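Side-chain contacts in Oxidored_FMN domain-containing protein ([Pseudomonas] geniculata N1, PDB 6L6J), which probably oxidises the amine 6-hydroxypseudooxynicotine, using bound flavin mononucleotide and a [4Fe-4S] cluster: residues N22-V27 and P327-K332; A92-E95 and L99-V102; S269-E274 and M533-A538; P280-V285 and R311-L316; S573-E576 and E580-V583. All coordinates share one frame; numbering follows the deposited sequence.

Contact 1 of 5, residues N22-V27 and P327-K332; sequences NRFYVV and PFLPNK
One face of the Phe24 ring is covered by Pro330, while the amide carbon of Asn22 lies in the ring plane at an edge and the ring of Phe10 makes an edge-to-face stack with it. The contact belongs to the eight-stranded TIM barrel: Phe24 stands on the first barrel strand, 24-26, and Pro330 on helix 329-334, which comes after the last strand. Pro330 CB sits 3.8 Å above the ring plane of Phe24, offset toward the rim. Pro330 CB lies 4.2 Å from the centroid of the Phe24 ring, 23° off the normal, a CH-pi contact. Pro330 CG lies on the same face, 3.8 Å from Phe24 CG, and the two side chains run past each other in opposite directions. Leu329 approaches obliquely and crosses Phe24 at about a right angle, with CD2 3.5 Å from Phe24 CE1. The Phe24 side chain has CG anti to the carbonyl carbon (chi1 -57°), which directs the ring at the proline. An alanine here would strip away the ring and is likely to leave Pro330 and Leu329 facing a gap, loosening the hold of the first strand on the helix. At the ring edge, Asn22 is fixed through ND2 to Gly52 O, while its OD1 takes a weak, bent bond from Phe24 N, 3.1 Å long with an angle of 131° at the hydrogen.

Contact 2 of 5, residues A92-E95 and L99-V102; sequences AVKE and LAGV
Val93 and Ala100 make the apolar core of this contact inside a beta-alpha-beta crossover of the TIM barrel, in which helix 83-94 links strand 55-62 to the parallel neighbouring strand 99-105. The methyl carbon Val93 CG1 stands 3.8 Å from Ala100 CB. Val93 is turned with CG1 anti to its backbone nitrogen (chi1 162°), and this branch reaches across to the start of the strand, where it also lies against the carbonyl group of Leu99. The flank of Val93 is further packed by Val56 of the preceding strand and by Arg45 of helix 38-51. The shaft of Lys94 passes more loosely, its CG 4.3 Å from Ala100 CB. Leu99 points away from the helix and packs on Val55. The polar part of the contact centres on Asp165, just ahead of the next barrel strand: it forms a salt bridge with Lys94 NZ through OD1 and accepts a hydrogen bond from Ala100 N through OD2. A single carboxylate thus ties the end of the helix to the backbone of the strand. The lysine chain bends at both chi3 (72°) and chi4 (55°), which brings Lys94 NZ round to a loose approach, 4.4 Å from Leu99 CD2.

Contact 3 of 5, residues S269-E274 and M533-A538; sequences SSRFFE and MAAVVA
Arg271 stretches from its loop to the side of helix 533-542, where its guanidinium meets Val536 and Ala535. The arginine and valine side chains cross obliquely. Arg271 NH1 does the touching, 3.5 Å from Val536 CG2, and the methyl comes neither squarely over the guanidinium face nor at its edge. Ala535 is placed differently: its CB lies near the plane of the guanidinium, at the edge, 4.2 Å from Arg271 NH1. The valine branch that meets the arginine is the one anti to the carbonyl carbon, and the arginine chain bends at chi3 (-78°) to bring its head against the helix. Segment 269-274 belongs to the TIM-barrel domain, in the loop after helix 263-266, and helix 533-542 to the OYE-like second alpha/beta domain, and the contact therefore bridges two domains. Val570 of helix 567-577 packs on both Arg271 and Ala535, and Tyr532 also touches the arginine. The charge is met from outside the two segments, by a salt bridge from Arg271 NE to Glu566 OE2. That same carboxylate oxygen is hydrogen-bonded to Ser269 OG, and the serine also takes a bond from Arg271 N, 3.1 Å from Ser269 OG with an angle of 147° at the hydrogen, an ST turn. Ser269 thus supports both the arginine backbone and the acid that holds its head. The loop is coiled further by Ser269 O, which accepts from Phe272 N at 3.1 Å and from Phe273 N at 3.0 Å. The side chain of Arg271 lies about 11 Å from the iron-sulfur cluster.

Contact 4 of 5, residues P280-V285 and R311-L316; sequences PFIDFV and RGVLDL
Asp283 and Val313 bring their CA atoms to 5.4 Å, where two chain turns meet. On one side Ile282 to Val285 form a type I beta turn, closed by Val285 N to Ile282 O at 2.9 Å. On the other, helix 302-310 ends in a Schellman motif whose Gly312 has a positive phi of 75°, after which the chain runs toward strand 316-319. Ile282 carries the apolar part: a chi1 of 58° tucks its CG1 in between the two backbone branches and carries CD1 toward Val313 and Leu314. Ile282 CD1 touches Val313 CG1 at 3.5 Å and Leu314 CD2 at 4.0 Å, each side chain crossing the isoleucine at about a right angle. Asp283 takes the outer side: its OD1 lies 3.8 Å from both methyl carbons of Val313, CG1 and CG2. Arg311 NH2 is salt-bridged to Glu279, which lies close to Asp283, so the arginine probably eases the repulsion between the two acids. Ile282 also packs on Val227 and Val258 of barrel strands. The arrangement is that of a TIM barrel's outer layer, the segment after the sixth strand packing on the connection into the eighth, with the side chain of Ile282 about 10 Å from the bound FMN.

Contact 5 of 5, residues S573-E576 and E580-V583; sequences SMNE and EIVV
Ile581 has the largest buried share of this contact, lying against Met574 and Asn575 of the preceding helix. Its CG1 is anti to the carbonyl carbon (chi1 -49°), and the arm formed by CG1 and CD1 reaches toward the helix. Met574 comes next: its chain crosses the isoleucine at about a right angle, and an extended chi2 (179°) carries Met574 SD out to 3.9 Å from Ile581 CG1. Nearer the helix backbone, Met574 CB lies 4.2 Å from Ile581 CD1. A short turn joins helix to strand in an alpha/beta domain probably related to the Rossmann fold: helix 567-577 lies in the crossover from strand 547-552 to strand 580-582, parallel to strand 547-552, Glu580 and Val582 bonding through their backbones to Val548, Tyr550 and Thr552. Met574 also packs on Tyr550 of that neighbouring strand and on Ile579 in the turn. Asn575 adds a smaller part at the exposed side, also crossing Ile581 at about a right angle, its OD1 3.9 Å from Ile581 CD1, an oxygen set beside a methyl. At the far end of the methionine, where chi3 (174°) keeps the chain straight, Met574 CE stands 3.9 Å from Ala535 CB of helix 533-542.

In the fold
From the N terminus, contact 1 opens at the first barrel strand and closes some 300 residues later, on the helix after the eighth, so it brings the two ends of the barrel together. Within that span lie contact 2, a short closure between a helix and the third strand, and contact 4, which joins the segment after the sixth strand to the lead-in to the eighth. Contacts 1 and 4 touch, Arg23 NH1 probably bonding to Asp315 O. Contact 3 starts inside the span of contact 1 and ends far beyond it, so the two cross; it also encloses contact 4 and ties the barrel to the second alpha/beta domain. Contact 5 follows as a local closure in that domain and touches contact 3.

Contact 1 of 5, residues N22-V27 and P327-K332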
# COMPACT_ATOMS: atom_id res chain seq x y z
N ASN A 22 -12.23 11.74 -18.81
CA ASN A 22 -12.73 10.36 -18.54
C ASN A 22 -13.10 10.19 -17.06
O ASN A 22 -12.99 11.18 -16.30
CB ASN A 22 -11.73 9.30 -19.02
CG ASN A 22 -10.39 9.38 -18.32
OD1 ASN A 22 -10.33 9.54 -17.11
ND2 ASN A 22 -9.30 9.25 -19.06
N ARG A 23 -13.49 8.97 -16.68
CA ARG A 23 -14.02 8.66 -15.33
C ARG A 23 -12.93 8.07 -14.45
O ARG A 23 -13.24 7.81 -13.28
CB ARG A 23 -15.18 7.67 -15.41
CG ARG A 23 -16.35 8.15 -16.27
CD ARG A 23 -17.62 7.44 -15.89
NE ARG A 23 -18.72 7.76 -16.77
CZ ARG A 23 -19.74 8.59 -16.50
NH1 ARG A 23 -19.79 9.22 -15.33
NH2 ARG A 23 -20.68 8.81 -17.42
N PHE A 24 -11.72 7.84 -14.98
CA PHE A 24 -10.56 7.37 -14.16
C PHE A 24 -9.97 8.56 -13.37
O PHE A 24 -9.48 9.51 -13.98
CB PHE A 24 -9.50 6.70 -15.01
CG PHE A 24 -10.00 5.54 -15.81
CD1 PHE A 24 -10.15 4.30 -15.22
CD2 PHE A 24 -10.33 5.69 -17.14
CE1 PHE A 24 -10.62 3.22 -15.94
CE2 PHE A 24 -10.80 4.60 -17.87
CZ PHE A 24 -10.92 3.37 -17.27
N TYR A 25 -10.00 8.47 -12.04
CA TYR A 25 -9.70 9.59 -11.13
C TYR A 25 -8.71 9.12 -10.08
O TYR A 25 -9.02 8.17 -9.40
CB TYR A 25 -11.01 10.08 -10.49
CG TYR A 25 -10.92 11.33 -9.67
CD1 TYR A 25 -10.33 11.34 -8.42
CD2 TYR A 25 -11.50 12.50 -10.11
CE1 TYR A 25 -10.30 12.48 -7.63
CE2 TYR A 25 -11.48 13.65 -9.34
CZ TYR A 25 -10.90 13.63 -8.09
OH TYR A 25 -10.93 14.77 -7.35
N VAL A 26 -7.57 9.78 -9.95
CA VAL A 26 -6.53 9.37 -8.96
C VAL A 26 -6.74 10.22 -7.71
O VAL A 26 -6.51 11.45 -7.77
CB VAL A 26 -5.10 9.49 -9.51
CG1 VAL A 26 -4.08 9.12 -8.45
CG2 VAL A 26 -4.93 8.66 -10.77
N VAL A 27 -7.17 9.57 -6.63
CA VAL A 27 -7.54 10.23 -5.35
C VAL A 27 -6.25 10.60 -4.63
O VAL A 27 -5.19 10.03 -4.91
CB VAL A 27 -8.46 9.35 -4.50
CG1 VAL A 27 -9.87 9.36 -5.05
CG2 VAL A 27 -7.95 7.91 -4.38
N PRO A 327 -0.15 2.56 -13.33
CA PRO A 327 -0.32 3.91 -13.86
C PRO A 327 -0.99 3.93 -15.24
O PRO A 327 -1.52 4.95 -15.58
CB PRO A 327 1.11 4.47 -13.97
CG PRO A 327 2.04 3.38 -13.45
CD PRO A 327 1.18 2.33 -12.77
N PHE A 328 -0.99 2.81 -15.96
CA PHE A 328 -1.42 2.73 -17.38
C PHE A 328 -2.78 2.01 -17.50
O PHE A 328 -3.25 1.87 -18.64
CB PHE A 328 -0.30 2.14 -18.24
CG PHE A 328 0.65 3.22 -18.73
CD1 PHE A 328 1.42 3.96 -17.85
CD2 PHE A 328 0.73 3.54 -20.08
CE1 PHE A 328 2.24 4.99 -18.29
CE2 PHE A 328 1.56 4.56 -20.52
CZ PHE A 328 2.32 5.29 -19.62
N LEU A 329 -3.43 1.67 -16.38
CA LEU A 329 -4.74 0.96 -16.38
C LEU A 329 -5.67 1.63 -17.40
O LEU A 329 -6.20 0.94 -18.29
CB LEU A 329 -5.30 0.91 -14.95
CG LEU A 329 -6.74 0.41 -14.80
CD1 LEU A 329 -6.88 -0.46 -13.55
CD2 LEU A 329 -7.73 1.56 -14.74
N PRO A 330 -5.90 2.97 -17.36
CA PRO A 330 -6.73 3.65 -18.36
C PRO A 330 -6.33 3.45 -19.83
O PRO A 330 -7.20 3.22 -20.65
CB PRO A 330 -6.62 5.13 -18.01
CG PRO A 330 -6.28 5.15 -16.53
CD PRO A 330 -5.47 3.89 -16.29
N ASN A 331 -5.04 3.56 -20.16
CA ASN A 331 -4.60 3.51 -21.58
C ASN A 331 -4.75 2.08 -22.12
O ASN A 331 -4.97 1.95 -23.35
CB ASN A 331 -3.20 4.06 -21.79
CG ASN A 331 -3.20 5.58 -21.82
OD1 ASN A 331 -4.24 6.21 -21.69
ND2 ASN A 331 -2.02 6.16 -21.95
N LYS A 332 -4.70 1.07 -21.25
CA LYS A 332 -4.79 -0.35 -21.67
C LYS A 332 -6.24 -0.73 -22.01
O LYS A 332 -6.46 -1.40 -23.04
CB LYS A 332 -4.18 -1.25 -20.60
CG LYS A 332 -2.81 -0.80 -20.13
CD LYS A 332 -1.91 -1.93 -19.73
CE LYS A 332 -0.86 -1.46 -18.74
NZ LYS A 332 -0.01 -2.57 -18.25

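Contact 2 of 5, residues A92-E95 and L99-V102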
# COMPACT_ATOMS: atom_id res chain seq x y z
N ALA A 92 3.35 18.91 -15.44
CA ALA A 92 3.64 17.50 -15.78
C ALA A 92 2.33 16.69 -15.83
O ALA A 92 2.30 15.63 -16.51
CB ALA A 92 4.61 16.91 -14.79
N VAL A 93 1.30 17.16 -15.13
CA VAL A 93 -0.05 16.50 -15.10
C VAL A 93 -0.89 17.05 -16.26
O VAL A 93 -1.31 16.23 -17.13
CB VAL A 93 -0.72 16.66 -13.71
CG1 VAL A 93 -2.22 16.42 -13.71
CG2 VAL A 93 -0.06 15.75 -12.69
N LYS A 94 -1.09 18.38 -16.33
CA LYS A 94 -1.96 19.03 -17.36
C LYS A 94 -1.43 18.77 -18.77
O LYS A 94 -2.22 18.88 -19.70
CB LYS A 94 -2.12 20.53 -17.07
CG LYS A 94 -2.94 20.86 -15.84
CD LYS A 94 -3.38 22.31 -15.72
CE LYS A 94 -4.48 22.72 -16.69
NZ LYS A 94 -5.70 21.86 -16.62
N GLU A 95 -0.15 18.44 -18.91
CA GLU A 95 0.56 18.19 -20.20
C GLU A 95 -0.16 17.12 -21.00
O GLU A 95 -0.35 17.34 -22.18
CB GLU A 95 2.00 17.75 -19.96
CG GLU A 95 2.66 17.19 -21.22
CD GLU A 95 4.14 17.45 -21.41
OE1 GLU A 95 4.65 18.42 -20.78
OE2 GLU A 95 4.78 16.70 -22.19
N LEU A 99 -6.60 16.55 -15.41
CA LEU A 99 -6.77 17.67 -14.45
C LEU A 99 -5.79 17.44 -13.29
O LEU A 99 -5.24 16.31 -13.13
CB LEU A 99 -8.20 17.73 -13.92
CG LEU A 99 -9.31 17.94 -14.95
CD1 LEU A 99 -10.60 18.36 -14.24
CD2 LEU A 99 -8.94 18.97 -16.01
N ALA A 100 -5.56 18.49 -12.52
CA ALA A 100 -4.58 18.58 -11.43
C ALA A 100 -5.34 19.09 -10.20
O ALA A 100 -5.84 20.24 -10.23
CB ALA A 100 -3.46 19.49 -11.84
N GLY A 101 -5.49 18.20 -9.21
CA GLY A 101 -6.19 18.48 -7.94
C GLY A 101 -5.18 18.50 -6.82
O GLY A 101 -4.04 18.02 -7.04
N VAL A 102 -5.54 19.07 -5.68
CA VAL A 102 -4.62 19.15 -4.52
C VAL A 102 -5.46 19.01 -3.24
O VAL A 102 -6.46 19.74 -3.10
CB VAL A 102 -3.79 20.44 -4.53
CG1 VAL A 102 -4.66 21.69 -4.51
CG2 VAL A 102 -2.79 20.48 -3.40

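Contact 3 of 5, residues S269-E274 and M533-A538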
# COMPACT_ATOMS: atom_id res chain seq x y z
N SER A 269 -6.33 -3.82 3.30
CA SER A 269 -5.46 -4.92 2.81
C SER A 269 -6.31 -6.05 2.23
O SER A 269 -7.40 -6.27 2.76
CB SER A 269 -4.59 -5.43 3.90
OG SER A 269 -4.25 -6.78 3.66
N SER A 270 -5.82 -6.74 1.20
CA SER A 270 -6.51 -7.88 0.52
C SER A 270 -6.72 -9.06 1.49
O SER A 270 -7.63 -9.88 1.21
CB SER A 270 -5.81 -8.31 -0.74
OG SER A 270 -4.63 -9.07 -0.46
N ARG A 271 -5.93 -9.17 2.56
CA ARG A 271 -6.15 -10.16 3.66
C ARG A 271 -7.55 -10.02 4.32
O ARG A 271 -8.02 -10.96 4.98
CB ARG A 271 -5.04 -10.06 4.72
CG ARG A 271 -3.73 -10.74 4.32
CD ARG A 271 -2.95 -11.28 5.48
NE ARG A 271 -2.23 -10.23 6.20
CZ ARG A 271 -1.53 -10.41 7.32
NH1 ARG A 271 -1.45 -11.60 7.91
NH2 ARG A 271 -0.88 -9.38 7.84
N PHE A 272 -8.22 -8.87 4.19
CA PHE A 272 -9.43 -8.57 4.99
C PHE A 272 -10.52 -7.87 4.17
O PHE A 272 -11.68 -7.91 4.62
CB PHE A 272 -9.00 -7.76 6.22
CG PHE A 272 -8.05 -8.49 7.13
CD1 PHE A 272 -8.49 -9.58 7.88
CD2 PHE A 272 -6.72 -8.11 7.23
CE1 PHE A 272 -7.62 -10.26 8.72
CE2 PHE A 272 -5.84 -8.79 8.08
CZ PHE A 272 -6.30 -9.86 8.82
N PHE A 273 -10.20 -7.26 3.02
CA PHE A 273 -11.21 -6.60 2.16
C PHE A 273 -11.09 -7.16 0.74
O PHE A 273 -10.04 -7.71 0.48
CB PHE A 273 -11.03 -5.08 2.27
CG PHE A 273 -11.10 -4.55 3.67
CD1 PHE A 273 -10.02 -4.67 4.53
CD2 PHE A 273 -12.24 -3.91 4.15
CE1 PHE A 273 -10.08 -4.17 5.83
CE2 PHE A 273 -12.31 -3.42 5.44
CZ PHE A 273 -11.22 -3.55 6.29
N GLU A 274 -12.14 -7.08 -0.08
CA GLU A 274 -12.06 -7.25 -1.57
C GLU A 274 -12.64 -6.00 -2.25
O GLU A 274 -13.00 -5.05 -1.53
CB GLU A 274 -12.73 -8.56 -2.04
CG GLU A 274 -12.24 -9.11 -3.42
CD GLU A 274 -10.76 -9.45 -3.66
OE1 GLU A 274 -9.91 -9.18 -2.78
OE2 GLU A 274 -10.44 -9.98 -4.72
N MET A 533 3.71 -14.00 8.13
CA MET A 533 3.87 -15.47 7.99
C MET A 533 3.39 -16.20 9.25
O MET A 533 2.77 -17.27 9.12
CB MET A 533 5.31 -15.88 7.71
CG MET A 533 5.49 -17.38 7.56
SD MET A 533 4.33 -18.17 6.39
CE MET A 533 5.22 -17.96 4.85
N ALA A 534 3.65 -15.66 10.43
CA ALA A 534 3.26 -16.33 11.69
C ALA A 534 1.76 -16.15 11.92
O ALA A 534 1.15 -17.12 12.41
CB ALA A 534 4.09 -15.81 12.85
N ALA A 535 1.20 -14.97 11.63
CA ALA A 535 -0.24 -14.70 11.85
C ALA A 535 -1.02 -15.59 10.87
O ALA A 535 -2.12 -16.08 11.23
CB ALA A 535 -0.60 -13.24 11.66
N VAL A 536 -0.45 -15.81 9.70
CA VAL A 536 -1.12 -16.60 8.64
C VAL A 536 -1.12 -18.08 9.06
O VAL A 536 -2.15 -18.75 8.84
CB VAL A 536 -0.50 -16.33 7.25
CG1 VAL A 536 -1.07 -17.22 6.16
CG2 VAL A 536 -0.69 -14.87 6.85
N VAL A 537 -0.03 -18.58 9.65
CA VAL A 537 0.04 -20.03 10.02
C VAL A 537 -0.95 -20.24 11.16
O VAL A 537 -1.74 -21.18 11.08
CB VAL A 537 1.46 -20.56 10.33
CG1 VAL A 537 2.42 -20.34 9.18
CG2 VAL A 537 2.04 -19.98 11.57
N ALA A 538 -0.98 -19.31 12.11
CA ALA A 538 -1.93 -19.31 13.26
C ALA A 538 -3.34 -19.52 12.72
O ALA A 538 -4.01 -20.48 13.14
CB ALA A 538 -1.81 -18.02 14.03

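Contact 4 of 5, residues P280-V285 and R311-L316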
# COMPACT_ATOMS: atom_id res chain seq x y z
N PRO A 280 -21.56 -0.30 0.20
CA PRO A 280 -22.63 -0.15 1.20
C PRO A 280 -22.59 1.15 2.00
O PRO A 280 -23.64 1.60 2.34
CB PRO A 280 -22.40 -1.31 2.18
CG PRO A 280 -21.03 -1.87 1.80
CD PRO A 280 -20.91 -1.61 0.30
N PHE A 281 -21.40 1.71 2.25
CA PHE A 281 -21.19 2.90 3.12
C PHE A 281 -21.42 4.21 2.36
O PHE A 281 -21.89 5.17 3.03
CB PHE A 281 -19.76 2.91 3.68
CG PHE A 281 -19.42 1.75 4.58
CD1 PHE A 281 -19.76 1.78 5.92
CD2 PHE A 281 -18.74 0.64 4.08
CE1 PHE A 281 -19.43 0.71 6.76
CE2 PHE A 281 -18.42 -0.42 4.91
CZ PHE A 281 -18.77 -0.39 6.25
N ILE A 282 -21.12 4.25 1.05
CA ILE A 282 -21.20 5.49 0.20
C ILE A 282 -22.39 5.43 -0.77
O ILE A 282 -22.66 6.47 -1.37
CB ILE A 282 -19.87 5.80 -0.54
CG1 ILE A 282 -19.38 4.67 -1.45
CG2 ILE A 282 -18.79 6.21 0.44
CD1 ILE A 282 -20.27 4.40 -2.65
N ASP A 283 -23.03 4.27 -0.91
CA ASP A 283 -24.24 3.96 -1.74
C ASP A 283 -25.26 5.09 -1.68
O ASP A 283 -25.92 5.35 -2.69
CB ASP A 283 -24.99 2.73 -1.20
CG ASP A 283 -25.28 1.63 -2.22
OD1 ASP A 283 -24.63 1.65 -3.32
OD2 ASP A 283 -26.11 0.75 -1.90
N PHE A 284 -25.45 5.69 -0.51
CA PHE A 284 -26.53 6.67 -0.22
C PHE A 284 -26.19 8.05 -0.82
O PHE A 284 -27.11 8.86 -1.03
CB PHE A 284 -26.76 6.79 1.29
CG PHE A 284 -25.75 7.67 2.00
CD1 PHE A 284 -24.52 7.15 2.41
CD2 PHE A 284 -26.01 9.01 2.24
CE1 PHE A 284 -23.60 7.93 3.10
CE2 PHE A 284 -25.09 9.80 2.91
CZ PHE A 284 -23.89 9.26 3.34
N VAL A 285 -24.91 8.33 -1.03
CA VAL A 285 -24.41 9.69 -1.36
C VAL A 285 -25.09 10.21 -2.64
O VAL A 285 -25.52 11.36 -2.61
CB VAL A 285 -22.87 9.74 -1.46
CG1 VAL A 285 -22.37 11.10 -1.90
CG2 VAL A 285 -22.22 9.35 -0.14
N ARG A 311 -25.18 1.28 -12.22
CA ARG A 311 -26.10 1.05 -11.06
C ARG A 311 -26.15 2.30 -10.16
O ARG A 311 -26.83 2.25 -9.13
CB ARG A 311 -25.68 -0.20 -10.29
CG ARG A 311 -25.67 -1.47 -11.14
CD ARG A 311 -24.87 -2.62 -10.54
NE ARG A 311 -24.81 -2.48 -9.08
CZ ARG A 311 -23.71 -2.30 -8.35
NH1 ARG A 311 -22.50 -2.30 -8.89
NH2 ARG A 311 -23.83 -2.14 -7.05
N GLY A 312 -25.47 3.38 -10.56
CA GLY A 312 -25.65 4.72 -9.96
C GLY A 312 -24.99 4.86 -8.59
O GLY A 312 -25.44 5.71 -7.76
N VAL A 313 -23.95 4.08 -8.33
CA VAL A 313 -23.19 4.15 -7.05
C VAL A 313 -22.25 5.37 -7.10
O VAL A 313 -22.26 6.17 -6.13
CB VAL A 313 -22.42 2.85 -6.78
CG1 VAL A 313 -21.70 2.91 -5.45
CG2 VAL A 313 -23.32 1.64 -6.87
N LEU A 314 -21.52 5.51 -8.21
CA LEU A 314 -20.49 6.56 -8.44
C LEU A 314 -20.68 7.24 -9.80
O LEU A 314 -21.26 6.62 -10.72
CB LEU A 314 -19.10 5.91 -8.37
CG LEU A 314 -18.77 5.15 -7.09
CD1 LEU A 314 -17.42 4.46 -7.21
CD2 LEU A 314 -18.78 6.09 -5.90
N ASP A 315 -20.14 8.45 -9.95
CA ASP A 315 -19.95 9.11 -11.27
C ASP A 315 -18.51 8.86 -11.72
O ASP A 315 -18.29 8.72 -12.93
CB ASP A 315 -20.27 10.59 -11.19
CG ASP A 315 -21.70 10.80 -10.75
OD1 ASP A 315 -22.60 10.43 -11.54
OD2 ASP A 315 -21.90 11.27 -9.59
N LEU A 316 -17.58 8.78 -10.75
CA LEU A 316 -16.13 8.66 -11.02
C LEU A 316 -15.54 7.46 -10.28
O LEU A 316 -15.82 7.29 -9.09
CB LEU A 316 -15.46 9.97 -10.60
CG LEU A 316 -15.82 11.17 -11.45
CD1 LEU A 316 -15.41 12.47 -10.77
CD2 LEU A 316 -15.18 11.06 -12.83

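Contact 5 of 5, residues S573-E576 and E580-V583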
# COMPACT_ATOMS: atom_id res chain seq x y z
N SER A 573 -9.26 -10.54 13.98
CA SER A 573 -9.30 -11.89 13.37
C SER A 573 -9.00 -12.95 14.44
O SER A 573 -9.75 -13.95 14.52
CB SER A 573 -8.32 -11.97 12.23
OG SER A 573 -8.34 -13.25 11.64
N MET A 574 -7.95 -12.74 15.23
CA MET A 574 -7.41 -13.69 16.24
C MET A 574 -8.42 -13.81 17.40
O MET A 574 -8.82 -14.94 17.75
CB MET A 574 -6.03 -13.23 16.73
CG MET A 574 -4.83 -13.61 15.82
SD MET A 574 -3.18 -13.02 16.45
CE MET A 574 -2.06 -13.76 15.27
N ASN A 575 -8.86 -12.68 17.97
CA ASN A 575 -9.95 -12.65 18.98
C ASN A 575 -11.16 -13.45 18.50
O ASN A 575 -11.73 -14.19 19.31
CB ASN A 575 -10.36 -11.21 19.32
CG ASN A 575 -9.27 -10.49 20.08
OD1 ASN A 575 -8.34 -11.14 20.58
ND2 ASN A 575 -9.33 -9.17 20.12
N GLU A 576 -11.52 -13.36 17.23
CA GLU A 576 -12.76 -13.97 16.69
C GLU A 576 -12.56 -15.48 16.62
O GLU A 576 -13.49 -16.22 17.02
CB GLU A 576 -13.18 -13.31 15.37
CG GLU A 576 -13.76 -11.89 15.56
CD GLU A 576 -13.97 -11.05 14.30
OE1 GLU A 576 -13.89 -11.61 13.17
OE2 GLU A 576 -14.23 -9.82 14.44
N GLU A 580 -5.11 -17.18 21.05
CA GLU A 580 -4.43 -16.53 22.19
C GLU A 580 -3.30 -15.63 21.65
O GLU A 580 -2.51 -16.10 20.78
CB GLU A 580 -3.88 -17.60 23.13
CG GLU A 580 -3.92 -17.20 24.58
CD GLU A 580 -5.33 -17.07 25.13
OE1 GLU A 580 -5.55 -16.12 25.95
OE2 GLU A 580 -6.19 -17.93 24.77
N ILE A 581 -3.24 -14.39 22.14
CA ILE A 581 -2.14 -13.42 21.87
C ILE A 581 -1.30 -13.27 23.14
O ILE A 581 -1.84 -12.75 24.16
CB ILE A 581 -2.69 -12.08 21.37
CG1 ILE A 581 -3.71 -12.26 20.25
CG2 ILE A 581 -1.55 -11.15 20.96
CD1 ILE A 581 -4.51 -11.01 19.94
N VAL A 582 -0.03 -13.67 23.06
CA VAL A 582 1.04 -13.39 24.06
C VAL A 582 2.09 -12.47 23.43
O VAL A 582 2.58 -12.78 22.33
CB VAL A 582 1.68 -14.70 24.58
CG1 VAL A 582 2.73 -14.43 25.66
CG2 VAL A 582 0.64 -15.70 25.08
N VAL A 583 2.51 -11.43 24.16
CA VAL A 583 3.50 -10.42 23.69
C VAL A 583 4.62 -10.20 24.72
O VAL A 583 4.56 -10.78 25.82
CB VAL A 583 2.79 -9.11 23.33
CG1 VAL A 583 1.86 -9.34 22.14
CG2 VAL A 583 2.06 -8.50 24.53